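Local coordinates for protein xylan esterase 1 (PDB 3FCY) that probably removes acetyl groups from xylan and related acetylated substrates, as a carbohydrate esterase of family CE7 with the alpha/beta-hydrolase fold, at residues T43-P47 with N268-T272; W54-E60 with R178-L182; F135-A139 with V191-V197; D151-G157 with R166-D170; L291-G295 with V306-Y310. All coordinates share one frame; numbering follows the deposited sequence.

Three of the five contacts are buried and two lie nearer the surface. Contacts 3 and 5 pack helices or their ends against strands of one large sheet, and contact 2 packs two helices; all three are mainly apolar, but contact 2 adds a salt bridge and contact 3 a threonine-glutamate hydrogen bond. Helix 176-192 serves both contact 2, near its start, and contact 3, at its end. Contacts 1 and 4 join loops to a helix or to each other, relying on backbone groups, prolines, glycines and, in contact 4, bridging waters. They touch through Val270 and Leu168, whereas contacts 4 and 5 lie on opposite sides of the chain's centre.

Contact 1. Residues T43-P47 with N268-T272; sequences TNPCP and NEVFT
The amide of Asn44 and the ring of Phe271 stand nearly upright to one another, their planes 77° apart, with Asn44 OD1 3.2 Å from Phe271 CD2 in an oblique approach. The same amide sends ND2 to the backbone, where ND2 lies 2.9 Å from Phe271 O; the bond is bent, 140° at the hydrogen, and the donor is tilted out of the carbonyl plane. CG of Asn44 lies anti to the backbone N (chi1 -157°), which swings the amide across to the helix, while OD1 also accepts from the backbone N of Lys238. Both ends of the amide are therefore engaged, which should fix its rotation. Beside it the prolines pack on Thr272: Pro45 CB lies 3.7 Å from Thr272 OG1, and Pro47 CG is 4.0 Å from Thr272 CG2. Thr272 OG1 turns back to Asn268 O at 2.6 Å, reaching that oxygen from the face opposite to the one used by Thr272 N. Lys280 binds Asn44 O, tying the loop to helix 279-282 as well. In this way an N-terminal loop of the alpha/beta-hydrolase chain, between helices 34-37 and 50-62, is held on helix 267-274 by an asparagine side chain bonded to a helix carbonyl and by prolines packed on Thr272, away from the predicted catalytic residues.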
# COMPACT_ATOMS: atom_id res chain seq x y z
N THR A 43 3.35 -30.84 7.39
CA THR A 43 4.72 -30.64 7.84
C THR A 43 4.82 -30.50 9.35
O THR A 43 5.79 -30.95 9.96
CB THR A 43 5.34 -29.37 7.19
OG1 THR A 43 5.26 -29.47 5.77
CG2 THR A 43 6.81 -29.22 7.60
N ASN A 44 3.83 -29.85 9.97
CA ASN A 44 3.86 -29.66 11.41
C ASN A 44 3.90 -31.00 12.14
O ASN A 44 3.14 -31.91 11.81
CB ASN A 44 2.65 -28.86 11.88
CG ASN A 44 2.89 -28.17 13.21
OD1 ASN A 44 3.49 -27.09 13.25
ND2 ASN A 44 2.44 -28.79 14.29
N PRO A 45 4.79 -31.14 13.13
CA PRO A 45 4.89 -32.39 13.89
C PRO A 45 3.62 -32.73 14.66
O PRO A 45 2.72 -31.89 14.81
CB PRO A 45 6.07 -32.14 14.82
CG PRO A 45 6.91 -31.15 14.07
CD PRO A 45 5.86 -30.21 13.52
N CYS A 46 3.55 -33.96 15.14
CA CYS A 46 2.42 -34.44 15.92
C CYS A 46 3.00 -35.06 17.19
O CYS A 46 3.78 -36.01 17.11
CB CYS A 46 1.63 -35.49 15.15
SG CYS A 46 0.15 -36.08 16.01
N PRO A 47 2.64 -34.53 18.36
CA PRO A 47 3.16 -35.08 19.62
C PRO A 47 2.98 -36.60 19.69
O PRO A 47 2.00 -37.14 19.19
CB PRO A 47 2.34 -34.35 20.68
CG PRO A 47 2.06 -33.03 20.04
CD PRO A 47 1.70 -33.43 18.63
N ASN A 268 11.53 -26.78 17.24
CA ASN A 268 10.86 -28.08 17.18
C ASN A 268 9.89 -28.29 18.34
O ASN A 268 8.81 -28.85 18.15
CB ASN A 268 11.88 -29.22 17.14
CG ASN A 268 11.23 -30.57 16.93
OD1 ASN A 268 10.48 -30.77 15.97
ND2 ASN A 268 11.49 -31.51 17.82
N GLU A 269 10.27 -27.85 19.53
CA GLU A 269 9.40 -28.01 20.69
C GLU A 269 8.16 -27.14 20.56
O GLU A 269 7.07 -27.53 20.96
CB GLU A 269 10.14 -27.63 21.97
CG GLU A 269 11.41 -28.40 22.24
CD GLU A 269 11.98 -28.08 23.61
OE1 GLU A 269 12.07 -26.88 23.95
OE2 GLU A 269 12.35 -29.03 24.34
N VAL A 270 8.33 -25.95 19.99
CA VAL A 270 7.22 -25.03 19.81
C VAL A 270 6.20 -25.60 18.83
O VAL A 270 5.01 -25.70 19.15
CB VAL A 270 7.71 -23.65 19.30
CG1 VAL A 270 6.52 -22.77 18.95
CG2 VAL A 270 8.55 -22.98 20.38
N PHE A 271 6.66 -25.99 17.65
CA PHE A 271 5.75 -26.54 16.65
C PHE A 271 5.18 -27.89 17.04
O PHE A 271 4.07 -28.23 16.64
CB PHE A 271 6.43 -26.60 15.29
CG PHE A 271 6.54 -25.27 14.61
CD1 PHE A 271 7.77 -24.64 14.45
CD2 PHE A 271 5.40 -24.62 14.15
CE1 PHE A 271 7.86 -23.39 13.85
CE2 PHE A 271 5.48 -23.36 13.55
CZ PHE A 271 6.71 -22.74 13.40
N THR A 272 5.92 -28.67 17.82
CA THR A 272 5.42 -29.97 18.26
C THR A 272 4.27 -29.73 19.22
O THR A 272 3.24 -30.41 19.16
CB THR A 272 6.52 -30.79 18.98
OG1 THR A 272 7.57 -31.11 18.05
CG2 THR A 272 5.94 -32.08 19.55

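Contact 2. Residues W54-E60 with R178-L182; sequences WNRALDE and RHIFL
Arg178 reaches across to helix 54-60 and meets Glu60 through the edge of its guanidinium. Its CG lies anti to the backbone N, and a bend at chi2 of -96° carries the otherwise extended chain past Ala57. The Glu60 chain is extended beyond CG, which carries its carboxylate out to the guanidinium. NH1 of Arg178 lies 2.7 Å from Glu60 OE1 in a fairly straight bond, and NH2 adds a weak one to the same oxygen. OE1 lies in the guanidinium plane but is met from above the carboxylate, the two planes being 77° apart. Ala57 CA covers one guanidinium face, 3.6 Å from Arg178 NH2. The rings of Trp54 and Phe181 meet rim to rim, CH2 of the first 3.6 Å from CD2 of the second. Leu182 spreads its two methyls, CD1 at 3.8 Å from Ala57 CB and CD2 at 3.9 Å from Leu58 CD2. The short helix segments cross at -60° with axes 10.4 Å apart, a spacing bridged by Arg178, Trp54 and Leu182. Trp54 NE1 hydrogen-bonds to the backbone O of Tyr276, and Glu60 OE2 pairs with Arg91. Glu60 thus stands between two arginines, which would probably favour its ionised form and offset their closeness.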
# COMPACT_ATOMS: atom_id res chain seq x y z
N TRP A 54 -5.50 -36.02 24.03
CA TRP A 54 -6.90 -35.80 23.71
C TRP A 54 -7.89 -36.70 24.44
O TRP A 54 -9.00 -36.28 24.75
CB TRP A 54 -7.12 -35.86 22.20
CG TRP A 54 -6.71 -34.59 21.55
CD1 TRP A 54 -5.62 -34.36 20.77
CD2 TRP A 54 -7.36 -33.32 21.71
NE1 TRP A 54 -5.54 -33.03 20.44
CE2 TRP A 54 -6.60 -32.36 21.00
CE3 TRP A 54 -8.52 -32.90 22.39
CZ2 TRP A 54 -6.95 -31.01 20.95
CZ3 TRP A 54 -8.86 -31.54 22.34
CH2 TRP A 54 -8.08 -30.62 21.63
N ASN A 55 -7.49 -37.94 24.73
CA ASN A 55 -8.39 -38.83 25.47
C ASN A 55 -8.57 -38.24 26.86
O ASN A 55 -9.65 -38.31 27.45
CB ASN A 55 -7.81 -40.24 25.57
CG ASN A 55 -7.84 -40.97 24.25
OD1 ASN A 55 -8.77 -40.79 23.46
ND2 ASN A 55 -6.84 -41.81 24.02
N ARG A 56 -7.50 -37.64 27.38
CA ARG A 56 -7.51 -37.00 28.69
C ARG A 56 -8.44 -35.79 28.65
O ARG A 56 -9.25 -35.58 29.55
CB ARG A 56 -6.09 -36.56 29.04
CG ARG A 56 -5.92 -35.87 30.38
CD ARG A 56 -4.55 -35.20 30.42
NE ARG A 56 -3.52 -36.11 29.92
CZ ARG A 56 -2.44 -35.72 29.27
NH1 ARG A 56 -2.23 -34.43 29.03
NH2 ARG A 56 -1.56 -36.62 28.84
N ALA A 57 -8.30 -34.98 27.60
CA ALA A 57 -9.11 -33.78 27.43
C ALA A 57 -10.59 -34.13 27.36
O ALA A 57 -11.42 -33.47 28.00
CB ALA A 57 -8.69 -33.04 26.15
N LEU A 58 -10.92 -35.15 26.58
CA LEU A 58 -12.31 -35.58 26.45
C LEU A 58 -12.86 -36.04 27.80
O LEU A 58 -14.02 -35.79 28.12
CB LEU A 58 -12.42 -36.71 25.42
CG LEU A 58 -12.29 -36.24 23.96
CD1 LEU A 58 -12.35 -37.44 23.02
CD2 LEU A 58 -13.41 -35.26 23.64
N ASP A 59 -12.02 -36.69 28.60
CA ASP A 59 -12.43 -37.14 29.93
C ASP A 59 -12.81 -35.93 30.77
O ASP A 59 -13.85 -35.93 31.43
CB ASP A 59 -11.29 -37.90 30.62
CG ASP A 59 -11.18 -39.34 30.15
OD1 ASP A 59 -10.17 -40.00 30.48
OD2 ASP A 59 -12.11 -39.81 29.45
N GLU A 60 -11.97 -34.90 30.75
CA GLU A 60 -12.27 -33.69 31.52
C GLU A 60 -13.57 -33.05 31.04
O GLU A 60 -14.40 -32.61 31.83
CB GLU A 60 -11.11 -32.68 31.42
CG GLU A 60 -11.52 -31.25 31.79
CD GLU A 60 -10.35 -30.29 32.01
OE1 GLU A 60 -9.31 -30.42 31.32
OE2 GLU A 60 -10.48 -29.38 32.86
N ARG A 178 -7.43 -25.79 23.04
CA ARG A 178 -7.68 -27.15 23.49
C ARG A 178 -9.08 -27.11 24.13
O ARG A 178 -9.92 -27.98 23.87
CB ARG A 178 -6.61 -27.55 24.51
CG ARG A 178 -6.73 -28.95 25.09
CD ARG A 178 -7.44 -28.92 26.42
NE ARG A 178 -7.07 -30.05 27.28
CZ ARG A 178 -7.60 -30.26 28.48
NH1 ARG A 178 -8.51 -29.42 28.96
NH2 ARG A 178 -7.22 -31.30 29.20
N HIS A 179 -9.33 -26.08 24.93
CA HIS A 179 -10.63 -25.92 25.58
C HIS A 179 -11.70 -25.60 24.54
O HIS A 179 -12.81 -26.14 24.59
CB HIS A 179 -10.58 -24.80 26.63
CG HIS A 179 -9.41 -24.90 27.56
ND1 HIS A 179 -8.92 -26.10 28.02
CD2 HIS A 179 -8.65 -23.93 28.14
CE1 HIS A 179 -7.91 -25.87 28.84
NE2 HIS A 179 -7.72 -24.56 28.92
N ILE A 180 -11.37 -24.71 23.61
CA ILE A 180 -12.29 -24.33 22.55
C ILE A 180 -12.70 -25.56 21.74
O ILE A 180 -13.88 -25.74 21.46
CB ILE A 180 -11.67 -23.27 21.62
CG1 ILE A 180 -11.40 -21.98 22.41
CG2 ILE A 180 -12.61 -22.98 20.44
CD1 ILE A 180 -10.64 -20.91 21.63
N PHE A 181 -11.74 -26.39 21.38
CA PHE A 181 -12.05 -27.60 20.63
C PHE A 181 -13.01 -28.44 21.47
O PHE A 181 -14.01 -28.96 20.96
CB PHE A 181 -10.78 -28.42 20.34
CG PHE A 181 -9.92 -27.85 19.23
CD1 PHE A 181 -10.16 -26.60 18.68
CD2 PHE A 181 -8.83 -28.58 18.76
CE1 PHE A 181 -9.34 -26.08 17.68
CE2 PHE A 181 -7.99 -28.07 17.76
CZ PHE A 181 -8.25 -26.82 17.22
N LEU A 182 -12.71 -28.58 22.76
CA LEU A 182 -13.57 -29.35 23.65
C LEU A 182 -14.98 -28.75 23.71
O LEU A 182 -15.96 -29.49 23.79
CB LEU A 182 -12.97 -29.41 25.07
CG LEU A 182 -11.74 -30.31 25.22
CD1 LEU A 182 -11.21 -30.24 26.66
CD2 LEU A 182 -12.10 -31.75 24.83

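Contact 3. Residues F135-A139 with V191-V197; sequences FTVVA and VMNMPEV
Strand 136-139 runs past the end of helix 176-192 and the type I turn Met194 to Val197, with Thr136 CA 7.2 Å from Val197 CA and Val138 CA 8.1 Å from Val191 CA. Alternate residues of the strand, Thr136 and Val138, direct their side chains at this segment. Val138 and Val191 meet tip to tip, their CG2 methyls 3.9 Å apart, and Met194 CE stands farther off the same Val138 methyl, at 4.4 Å. In the alpha/beta-hydrolase sheet, strand 136-140 lies between strands 94-102 and 108-114, so this is helix-end packing on one face of the central sheet. At the polar end Thr136 OG1 donates to Glu196 OE2 at 2.9 Å, using the anti lone pair of the carboxylate, while Tyr99 OH hydrogen-bonds to the same oxygen. Glu196 gets there with CG between its backbone N and carbonyl carbon (chi1 84°) and a further bend at chi2 (-79°), folding the chain so that CG itself is 3.2 Å from Thr136 OG1. With an alanine at Glu196, Thr136 OG1 and Tyr99 OH would probably both lose their shared buried acceptor. Next to this bond, Val197 CG2 packs on Thr136 CB at 4.1 Å.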
# COMPACT_ATOMS: atom_id res chain seq x y z
N PHE A 135 -34.21 -27.81 9.67
CA PHE A 135 -33.09 -28.08 10.57
C PHE A 135 -33.16 -27.24 11.84
O PHE A 135 -33.75 -26.16 11.85
CB PHE A 135 -31.75 -27.70 9.93
CG PHE A 135 -31.14 -28.75 9.05
CD1 PHE A 135 -29.79 -29.04 9.16
CD2 PHE A 135 -31.89 -29.38 8.06
CE1 PHE A 135 -29.17 -29.94 8.28
CE2 PHE A 135 -31.29 -30.28 7.17
CZ PHE A 135 -29.92 -30.56 7.29
N THR A 136 -32.55 -27.76 12.91
CA THR A 136 -32.41 -27.01 14.14
C THR A 136 -31.03 -26.43 13.82
O THR A 136 -30.17 -27.14 13.30
CB THR A 136 -32.31 -27.91 15.39
OG1 THR A 136 -33.62 -28.11 15.93
CG2 THR A 136 -31.42 -27.27 16.46
N VAL A 137 -30.82 -25.15 14.10
CA VAL A 137 -29.52 -24.54 13.81
C VAL A 137 -28.89 -23.93 15.06
O VAL A 137 -29.54 -23.19 15.79
CB VAL A 137 -29.63 -23.44 12.72
CG1 VAL A 137 -28.26 -22.81 12.45
CG2 VAL A 137 -30.19 -24.03 11.43
N VAL A 138 -27.62 -24.26 15.28
CA VAL A 138 -26.88 -23.76 16.44
C VAL A 138 -25.59 -23.11 15.95
O VAL A 138 -24.92 -23.63 15.07
CB VAL A 138 -26.52 -24.92 17.41
CG1 VAL A 138 -25.78 -24.38 18.62
CG2 VAL A 138 -27.79 -25.65 17.84
N ALA A 139 -25.26 -21.95 16.51
CA ALA A 139 -24.05 -21.22 16.14
C ALA A 139 -23.34 -20.81 17.43
O ALA A 139 -23.80 -19.92 18.15
CB ALA A 139 -24.40 -19.98 15.32
N VAL A 191 -26.29 -30.91 21.57
CA VAL A 191 -27.22 -30.80 20.45
C VAL A 191 -27.84 -32.16 20.16
O VAL A 191 -29.04 -32.25 19.92
CB VAL A 191 -26.49 -30.29 19.19
CG1 VAL A 191 -27.39 -30.45 17.97
CG2 VAL A 191 -26.11 -28.82 19.37
N MET A 192 -27.02 -33.21 20.19
CA MET A 192 -27.50 -34.56 19.93
C MET A 192 -28.49 -35.04 21.00
O MET A 192 -29.23 -36.00 20.77
CB MET A 192 -26.31 -35.52 19.83
CG MET A 192 -25.42 -35.29 18.61
SD MET A 192 -23.91 -36.29 18.56
CE MET A 192 -23.29 -35.93 16.91
N ASN A 193 -28.51 -34.37 22.15
CA ASN A 193 -29.43 -34.74 23.22
C ASN A 193 -30.70 -33.90 23.22
O ASN A 193 -31.57 -34.09 24.06
CB ASN A 193 -28.77 -34.62 24.60
CG ASN A 193 -27.96 -35.85 24.97
OD1 ASN A 193 -28.36 -36.98 24.69
ND2 ASN A 193 -26.82 -35.63 25.62
N MET A 194 -30.81 -32.96 22.29
CA MET A 194 -32.01 -32.12 22.22
C MET A 194 -33.17 -33.01 21.79
O MET A 194 -33.01 -33.90 20.95
CB MET A 194 -31.82 -30.97 21.23
CG MET A 194 -30.67 -30.02 21.58
SD MET A 194 -30.44 -28.70 20.36
CE MET A 194 -29.71 -27.40 21.38
N PRO A 195 -34.36 -32.79 22.36
CA PRO A 195 -35.53 -33.60 22.01
C PRO A 195 -35.94 -33.61 20.53
O PRO A 195 -36.39 -34.64 20.03
CB PRO A 195 -36.62 -33.03 22.93
CG PRO A 195 -36.19 -31.61 23.13
CD PRO A 195 -34.71 -31.75 23.34
N GLU A 196 -35.79 -32.48 19.84
CA GLU A 196 -36.18 -32.40 18.42
C GLU A 196 -35.07 -32.82 17.46
O GLU A 196 -35.25 -32.83 16.25
CB GLU A 196 -36.63 -30.98 18.06
CG GLU A 196 -35.50 -30.00 17.72
CD GLU A 196 -34.77 -29.45 18.93
OE1 GLU A 196 -35.00 -29.95 20.05
OE2 GLU A 196 -33.95 -28.51 18.77
N VAL A 197 -33.91 -33.18 18.01
CA VAL A 197 -32.78 -33.56 17.18
C VAL A 197 -32.48 -35.06 17.10
O VAL A 197 -32.36 -35.74 18.12
CB VAL A 197 -31.49 -32.86 17.68
CG1 VAL A 197 -30.30 -33.33 16.86
CG2 VAL A 197 -31.64 -31.34 17.58

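Contact 4. Residues D151-G157 with R166-D170; sequences DVGGVTG and RGLDD
Asp151 faces Arg166 across a long salt bridge, OD2 to NH1 at 3.9 Å, their flat groups turned only 19° apart. A water closes the distance: it donates to Asp151 OD2 and accepts from Arg166 NH1 at 2.8 Å, lying in the guanidinium plane. Thr159 of the second subunit also binds both side chains, its OG1 to Asp151 OD2 and its O to Arg166 NH2, which places the pair at a subunit interface. The other carboxylate oxygen, Asp151 OD1, accepts from Gly153 N at 3.0 Å and forms an Asx turn. Gly153 and Gly154 then take positive phi values, and Gly154 O accepts from a second water. Both segments belong to the long connection from strand 136-140 to helix 176-192 in this alpha/beta-hydrolase fold; Arg166 comes within about 7 Å, side chain to side chain, of Tyr117, a predicted substrate-binding residue. Val155 CG2 packs on Arg166 CD at 3.9 Å, the aliphatic part of an arginine bent at chi2 and chi3. Thr156 N donates to Asp170 OD2 at 3.2 Å, from the anti side and 27° out of the carboxylate plane, while Asp170 OD1 binds Asn174. Replacing Asp170 with a leucine would probably leave Thr156 N and Asn174 ND2 without their carboxylate acceptors. A third water links Thr156 O to Gly167 N. At Gly157 a side chain would crowd Asp169 CB, a CB there falling only 3.4 Å from it, and would press on the carbonyl O of Thr156.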
# COMPACT_ATOMS: atom_id res chain seq x y z
N ASP A 151 -13.78 -16.73 28.45
CA ASP A 151 -12.42 -17.28 28.47
C ASP A 151 -11.97 -16.95 29.89
O ASP A 151 -11.68 -15.80 30.20
CB ASP A 151 -11.51 -16.56 27.46
CG ASP A 151 -10.04 -16.94 27.60
OD1 ASP A 151 -9.73 -17.93 28.30
OD2 ASP A 151 -9.17 -16.26 27.01
N VAL A 152 -11.95 -17.97 30.75
CA VAL A 152 -11.57 -17.78 32.14
C VAL A 152 -10.09 -17.46 32.31
O VAL A 152 -9.65 -17.10 33.40
CB VAL A 152 -11.92 -19.03 33.00
CG1 VAL A 152 -13.43 -19.25 33.01
CG2 VAL A 152 -11.21 -20.26 32.45
N GLY A 153 -9.33 -17.60 31.23
CA GLY A 153 -7.91 -17.31 31.29
C GLY A 153 -7.17 -18.16 32.31
O GLY A 153 -7.39 -19.37 32.40
N GLY A 154 -6.30 -17.52 33.08
CA GLY A 154 -5.54 -18.24 34.09
C GLY A 154 -4.36 -18.96 33.48
O GLY A 154 -3.99 -20.05 33.92
N VAL A 155 -3.76 -18.36 32.46
CA VAL A 155 -2.61 -18.95 31.80
C VAL A 155 -1.40 -18.04 31.94
O VAL A 155 -1.53 -16.83 32.13
CB VAL A 155 -2.87 -19.16 30.30
CG1 VAL A 155 -4.03 -20.12 30.10
CG2 VAL A 155 -3.17 -17.82 29.63
N THR A 156 -0.21 -18.62 31.85
CA THR A 156 1.01 -17.84 31.93
C THR A 156 1.39 -17.49 30.50
O THR A 156 0.88 -18.08 29.55
CB THR A 156 2.14 -18.64 32.59
OG1 THR A 156 2.34 -19.86 31.87
CG2 THR A 156 1.80 -18.95 34.04
N GLY A 157 2.28 -16.52 30.34
CA GLY A 157 2.69 -16.13 29.01
C GLY A 157 1.83 -15.03 28.42
O GLY A 157 0.98 -14.46 29.10
N ARG A 166 -2.01 -18.75 22.89
CA ARG A 166 -2.51 -18.53 24.24
C ARG A 166 -2.34 -19.81 25.07
O ARG A 166 -2.95 -20.84 24.77
CB ARG A 166 -3.99 -18.12 24.20
CG ARG A 166 -4.58 -17.62 25.52
CD ARG A 166 -3.84 -16.38 26.04
NE ARG A 166 -3.86 -15.28 25.07
CZ ARG A 166 -4.88 -14.45 24.88
NH1 ARG A 166 -5.99 -14.55 25.60
NH2 ARG A 166 -4.79 -13.51 23.94
N GLY A 167 -1.50 -19.74 26.10
CA GLY A 167 -1.24 -20.90 26.93
C GLY A 167 -0.12 -21.76 26.38
O GLY A 167 0.16 -22.86 26.89
N LEU A 168 0.55 -21.27 25.34
CA LEU A 168 1.65 -22.01 24.72
C LEU A 168 2.84 -22.20 25.67
O LEU A 168 3.52 -23.22 25.61
CB LEU A 168 2.09 -21.31 23.44
CG LEU A 168 3.18 -21.99 22.59
CD1 LEU A 168 2.72 -23.38 22.17
CD2 LEU A 168 3.47 -21.13 21.37
N ASP A 169 3.10 -21.22 26.54
CA ASP A 169 4.21 -21.33 27.50
C ASP A 169 3.74 -21.94 28.82
O ASP A 169 4.49 -21.99 29.79
CB ASP A 169 4.84 -19.97 27.79
CG ASP A 169 5.67 -19.44 26.63
OD1 ASP A 169 6.28 -20.26 25.90
OD2 ASP A 169 5.73 -18.21 26.47
N ASP A 170 2.48 -22.37 28.87
CA ASP A 170 1.92 -22.98 30.06
C ASP A 170 1.87 -24.49 29.77
O ASP A 170 2.35 -24.93 28.72
CB ASP A 170 0.48 -22.48 30.27
CG ASP A 170 -0.01 -22.68 31.69
OD1 ASP A 170 0.23 -23.75 32.27
OD2 ASP A 170 -0.66 -21.74 32.22
O HOH W 1 -6.64 -16.07 27.84
O HOH W 2 -1.78 -21.52 34.34
O HOH W 3 -0.14 -17.47 27.02

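Contact 5. Residues L291-G295 with V306-Y310; sequences LMCVG and VFAAY
Apolar contacts between Val306 and the strand residues Met292 and Val294 form the centre of this packing. Val306 CG1 is the shared methyl, 3.7 Å from Met292 CE and 3.8 Å from Val294 CB. It lies anti to the backbone N of Val306, a position from which it enters between the two strand side chains. The CG1 methyl of Val294 touches the Phe307 ring at CE1, 3.8 Å away, with the two side chains crossing at about a right angle and the approach oblique to the ring. Met292 and Val294 are alternate residues on the strand, which explains why both point at the helix while Cys293 between them points away. A second kind of interaction is sulfur-aromatic. Met292 SD lies in the plane of the Tyr310 ring, at its edge, 5.1 Å from the centroid and 84° off the ring normal, and 3.8 Å from Tyr310 CD1. The bend at chi3 of Met292 (56°) turns CE back toward Val306, which lets one side chain serve both helix residues. Tyr310 has a further partner in Lys317, through a cation-pi contact. As for the backbone, no hydrogen bond crosses between the segments; the strand and helix axes run nearly antiparallel, at 162°, 9.7 Å apart. They are the first two elements of the beta-alpha-beta unit 289-295, 303-310 and 317-322. The Val294 side chain is about 6 Å from that of Asp298, and that of Val306 about 7 Å from that of His327, the predicted charge-relay residues. With apolar side chains and one thioether carrying the contact, cohesion probably rests on shape fit and dispersion.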
# COMPACT_ATOMS: atom_id res chain seq x y z
N LEU A 291 -16.91 -32.30 3.17
CA LEU A 291 -16.91 -31.51 1.94
C LEU A 291 -16.12 -30.26 2.29
O LEU A 291 -16.47 -29.52 3.21
CB LEU A 291 -18.32 -31.10 1.51
CG LEU A 291 -18.36 -30.13 0.32
CD1 LEU A 291 -17.77 -30.81 -0.92
CD2 LEU A 291 -19.79 -29.69 0.04
N MET A 292 -15.03 -30.02 1.55
CA MET A 292 -14.20 -28.86 1.81
C MET A 292 -14.02 -28.03 0.54
O MET A 292 -14.35 -28.48 -0.56
CB MET A 292 -12.82 -29.30 2.32
CG MET A 292 -12.84 -29.98 3.69
SD MET A 292 -11.19 -30.57 4.21
CE MET A 292 -10.26 -29.06 4.09
N CYS A 293 -13.52 -26.81 0.70
CA CYS A 293 -13.25 -25.95 -0.44
C CYS A 293 -11.95 -25.22 -0.16
O CYS A 293 -11.60 -24.98 1.00
CB CYS A 293 -14.40 -24.96 -0.68
SG CYS A 293 -14.67 -23.71 0.58
N VAL A 294 -11.21 -24.91 -1.22
CA VAL A 294 -9.93 -24.23 -1.07
C VAL A 294 -9.69 -23.25 -2.21
O VAL A 294 -9.93 -23.55 -3.38
CB VAL A 294 -8.78 -25.28 -1.03
CG1 VAL A 294 -8.82 -26.14 -2.28
CG2 VAL A 294 -7.43 -24.58 -0.90
N GLY A 295 -9.24 -22.05 -1.85
CA GLY A 295 -8.95 -21.04 -2.85
C GLY A 295 -7.46 -21.07 -3.10
O GLY A 295 -6.67 -20.94 -2.17
N VAL A 306 -4.38 -26.52 3.80
CA VAL A 306 -5.76 -26.99 3.67
C VAL A 306 -5.75 -28.43 3.16
O VAL A 306 -6.48 -29.28 3.66
CB VAL A 306 -6.57 -26.09 2.72
CG1 VAL A 306 -7.96 -26.68 2.46
CG2 VAL A 306 -6.69 -24.69 3.32
N PHE A 307 -4.91 -28.72 2.16
CA PHE A 307 -4.84 -30.07 1.63
C PHE A 307 -4.25 -31.04 2.64
O PHE A 307 -4.57 -32.23 2.62
CB PHE A 307 -4.04 -30.12 0.32
CG PHE A 307 -4.89 -29.95 -0.90
CD1 PHE A 307 -5.08 -28.70 -1.47
CD2 PHE A 307 -5.54 -31.04 -1.46
CE1 PHE A 307 -5.91 -28.53 -2.58
CE2 PHE A 307 -6.38 -30.89 -2.57
CZ PHE A 307 -6.56 -29.63 -3.13
N ALA A 308 -3.40 -30.54 3.53
CA ALA A 308 -2.80 -31.39 4.55
C ALA A 308 -3.91 -31.94 5.45
O ALA A 308 -3.91 -33.12 5.81
CB ALA A 308 -1.80 -30.59 5.38
N ALA A 309 -4.87 -31.09 5.81
CA ALA A 309 -5.97 -31.52 6.65
C ALA A 309 -6.84 -32.47 5.85
O ALA A 309 -7.22 -33.54 6.34
CB ALA A 309 -6.79 -30.32 7.11
N TYR A 310 -7.16 -32.08 4.62
CA TYR A 310 -7.99 -32.90 3.74
C TYR A 310 -7.39 -34.30 3.53
O TYR A 310 -8.09 -35.30 3.59
CB TYR A 310 -8.14 -32.21 2.38
CG TYR A 310 -8.95 -33.00 1.38
CD1 TYR A 310 -10.34 -33.10 1.49
CD2 TYR A 310 -8.32 -33.67 0.33
CE1 TYR A 310 -11.09 -33.84 0.58
CE2 TYR A 310 -9.06 -34.42 -0.59
CZ TYR A 310 -10.44 -34.49 -0.46
OH TYR A 310 -11.17 -35.21 -1.37